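PDB 1Q1R: putidaredoxin reductase from Pseudomonas putida, which probably uses its FAD to pass electrons from NADH to putidaredoxin, the iron-sulfur protein that reduces cytochrome P450cam. Local coordinates for residues C215-S220 against Q224-V229. Numbering follows the deposited sequence.
Sequences CGFEMS and QKVTAV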
ATOM      1  N   CYS A 215      13.634 -22.298   4.020  1.00 28.94           N
ATOM      2  CA  CYS A 215      13.342 -23.585   3.402  1.00 28.05           C
ATOM      3  C   CYS A 215      12.275 -24.367   4.153  1.00 27.12           C
ATOM      4  O   CYS A 215      11.713 -25.323   3.618  1.00 26.77           O
ATOM      5  CB  CYS A 215      14.618 -24.429   3.281  1.00 28.74           C
ATOM      6  SG  CYS A 215      15.321 -24.976   4.846  1.00 29.87           S
ATOM      7  N   GLY A 216      11.987 -23.967   5.390  1.00 26.07           N
ATOM      8  CA  GLY A 216      10.971 -24.673   6.149  1.00 25.56           C
ATOM      9  C   GLY A 216      10.841 -24.271   7.604  1.00 25.54           C
ATOM     10  O   GLY A 216      11.428 -23.280   8.048  1.00 24.62           O
ATOM     11  N   PHE A 217      10.073 -25.052   8.359  1.00 25.65           N
ATOM     12  CA  PHE A 217       9.855 -24.750   9.769  1.00 25.38           C
ATOM     13  C   PHE A 217       9.803 -25.995  10.644  1.00 25.75           C
ATOM     14  O   PHE A 217       9.561 -27.102  10.162  1.00 24.88           O
ATOM     15  CB  PHE A 217       8.525 -24.001   9.963  1.00 25.94           C
ATOM     16  CG  PHE A 217       8.349 -22.807   9.070  1.00 24.68           C
ATOM     17  CD1 PHE A 217       7.913 -22.958   7.760  1.00 26.04           C
ATOM     18  CD2 PHE A 217       8.618 -21.528   9.543  1.00 26.04           C
ATOM     19  CE1 PHE A 217       7.746 -21.847   6.929  1.00 25.57           C
ATOM     20  CE2 PHE A 217       8.457 -20.415   8.725  1.00 25.31           C
ATOM     21  CZ  PHE A 217       8.020 -20.575   7.414  1.00 25.91           C
ATOM     22  N   GLU A 218      10.037 -25.797  11.936  1.00 25.77           N
ATOM     23  CA  GLU A 218       9.934 -26.875  12.907  1.00 27.95           C
ATOM     24  C   GLU A 218       8.678 -26.481  13.676  1.00 28.84           C
ATOM     25  O   GLU A 218       8.422 -25.288  13.865  1.00 28.89           O
ATOM     26  CB  GLU A 218      11.143 -26.904  13.840  1.00 28.53           C
ATOM     27  CG  GLU A 218      12.455 -27.137  13.116  1.00 30.94           C
ATOM     28  CD  GLU A 218      13.639 -27.261  14.050  1.00 31.14           C
ATOM     29  OE1 GLU A 218      13.645 -26.607  15.113  1.00 30.69           O
ATOM     30  OE2 GLU A 218      14.581 -28.007  13.708  1.00 34.24           O
ATOM     31  N   MET A 219       7.887 -27.463  14.093  1.00 29.09           N
ATOM     32  CA  MET A 219       6.655 -27.177  14.818  1.00 30.27           C
ATOM     33  C   MET A 219       6.412 -28.093  16.000  1.00 30.19           C
ATOM     34  O   MET A 219       6.915 -29.210  16.035  1.00 29.73           O
ATOM     35  CB  MET A 219       5.467 -27.284  13.876  1.00 31.01           C
ATOM     36  CG  MET A 219       5.458 -26.234  12.802  1.00 33.82           C
ATOM     37  SD  MET A 219       3.942 -26.374  11.908  1.00 37.00           S
ATOM     38  CE  MET A 219       2.795 -25.653  13.101  1.00 34.81           C
ATOM     39  N   SER A 220       5.628 -27.610  16.963  1.00 29.60           N
ATOM     40  CA  SER A 220       5.292 -28.391  18.148  1.00 30.42           C
ATOM     41  C   SER A 220       4.107 -29.288  17.805  1.00 31.31           C
ATOM     42  O   SER A 220       3.152 -28.852  17.166  1.00 30.80           O
ATOM     43  CB  SER A 220       4.935 -27.466  19.320  1.00 30.51           C
ATOM     44  OG  SER A 220       3.861 -26.604  18.978  1.00 30.89           O
ATOM     45  N   GLN A 224       0.687 -27.328  17.807  1.00 36.23           N
ATOM     46  CA  GLN A 224       0.658 -27.032  16.379  1.00 35.08           C
ATOM     47  C   GLN A 224       1.125 -25.594  16.142  1.00 32.52           C
ATOM     48  O   GLN A 224       0.524 -24.855  15.368  1.00 32.36           O
ATOM     49  CB  GLN A 224      -0.758 -27.208  15.821  1.00 37.68           C
ATOM     50  CG  GLN A 224      -1.265 -28.644  15.824  1.00 41.14           C
ATOM     51  CD  GLN A 224      -0.467 -29.537  14.896  1.00 42.74           C
ATOM     52  OE1 GLN A 224      -0.495 -29.370  13.674  1.00 44.99           O
ATOM     53  NE2 GLN A 224       0.255 -30.490  15.472  1.00 43.62           N
ATOM     54  N   LYS A 225       2.192 -25.203  16.826  1.00 29.58           N
ATOM     55  CA  LYS A 225       2.750 -23.866  16.679  1.00 27.70           C
ATOM     56  C   LYS A 225       4.164 -23.950  16.117  1.00 26.10           C
ATOM     57  O   LYS A 225       4.844 -24.963  16.281  1.00 24.05           O
ATOM     58  CB  LYS A 225       2.775 -23.151  18.033  1.00 28.98           C
ATOM     59  CG  LYS A 225       1.384 -22.813  18.562  1.00 30.47           C
ATOM     60  CD  LYS A 225       1.403 -22.254  19.985  1.00 33.61           C
ATOM     61  CE  LYS A 225       2.211 -20.972  20.103  1.00 35.06           C
ATOM     62  NZ  LYS A 225       2.045 -20.340  21.454  1.00 36.77           N
ATOM     63  N   VAL A 226       4.596 -22.890  15.441  1.00 24.00           N
ATOM     64  CA  VAL A 226       5.941 -22.851  14.885  1.00 22.04           C
ATOM     65  C   VAL A 226       6.910 -22.652  16.044  1.00 22.68           C
ATOM     66  O   VAL A 226       6.639 -21.868  16.955  1.00 22.22           O
ATOM     67  CB  VAL A 226       6.107 -21.675  13.891  1.00 22.33           C
ATOM     68  CG1 VAL A 226       7.582 -21.531  13.485  1.00 21.44           C
ATOM     69  CG2 VAL A 226       5.234 -21.907  12.661  1.00 19.77           C
ATOM     70  N   THR A 227       8.023 -23.379  16.025  1.00 20.96           N
ATOM     71  CA  THR A 227       9.027 -23.246  17.067  1.00 21.94           C
ATOM     72  C   THR A 227      10.343 -22.771  16.471  1.00 22.08           C
ATOM     73  O   THR A 227      11.233 -22.331  17.197  1.00 21.80           O
ATOM     74  CB  THR A 227       9.275 -24.583  17.807  1.00 23.12           C
ATOM     75  OG1 THR A 227       9.606 -25.600  16.856  1.00 23.38           O
ATOM     76  CG2 THR A 227       8.034 -24.998  18.587  1.00 21.96           C
ATOM     77  N   ALA A 228      10.476 -22.860  15.149  1.00 23.18           N
ATOM     78  CA  ALA A 228      11.706 -22.416  14.504  1.00 23.51           C
ATOM     79  C   ALA A 228      11.587 -22.256  12.992  1.00 23.57           C
ATOM     80  O   ALA A 228      10.801 -22.937  12.337  1.00 23.40           O
ATOM     81  CB  ALA A 228      12.847 -23.383  14.838  1.00 24.26           C
ATOM     82  N   VAL A 229      12.380 -21.338  12.450  1.00 23.43           N
ATOM     83  CA  VAL A 229      12.399 -21.073  11.014  1.00 22.74           C
ATOM     84  C   VAL A 229      13.751 -21.580  10.510  1.00 23.25           C
ATOM     85  O   VAL A 229      14.790 -21.247  11.080  1.00 22.90           O
ATOM     86  CB  VAL A 229      12.290 -19.553  10.723  1.00 22.83           C
ATOM     87  CG1 VAL A 229      12.217 -19.309   9.217  1.00 22.22           C
ATOM     88  CG2 VAL A 229      11.064 -18.973  11.421  1.00 22.57           C
TER
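Glu218 and Ala228 form a hydrogen-bonded antiparallel pair between the two strands, Glu218 N giving its hydrogen to Ala228 O at 3.0 Å. In return Glu218 O receives Thr227 N at 2.9 Å in an almost straight bond, with weaker bonds from Ala228 N and Thr227 OG1. Thr227 and Ala228 thus both face Glu218, a classic beta bulge, and the threonine suits it because its hydroxyl can turn back onto the shared carbonyl. Nearer the turn, Ser220 N binds Lys225 O at 2.8 Å. The short serine side chain keeps OG (chi1 57°) close enough to the backbone to accept Lys225 N at 3.1 Å, so two bonds join these residues.

Apolar contacts gather on one face. Phe217 lies alongside Val229, its CE2 4.0 Å from Val229 CG1, while CD2 meets Val226 CG1. With an alanine here the ring is gone, and a gap would probably open between Val226, Val229 and helix 123-126. Met219 lays CG 4.3 Å from Val226 CG2; its flexible chain then bends at chi3 (75°), carrying CE to 3.3 Å from Gln224 O. On the other face, Ala228 leaves room for the extended Glu218, whose carboxylate forms a salt bridge with Arg236.

Strand 236-238 completes the three-stranded sheet beyond 226-231; helix 123-126 meets Phe217 and Met219, and strand 241-244 backs the valines.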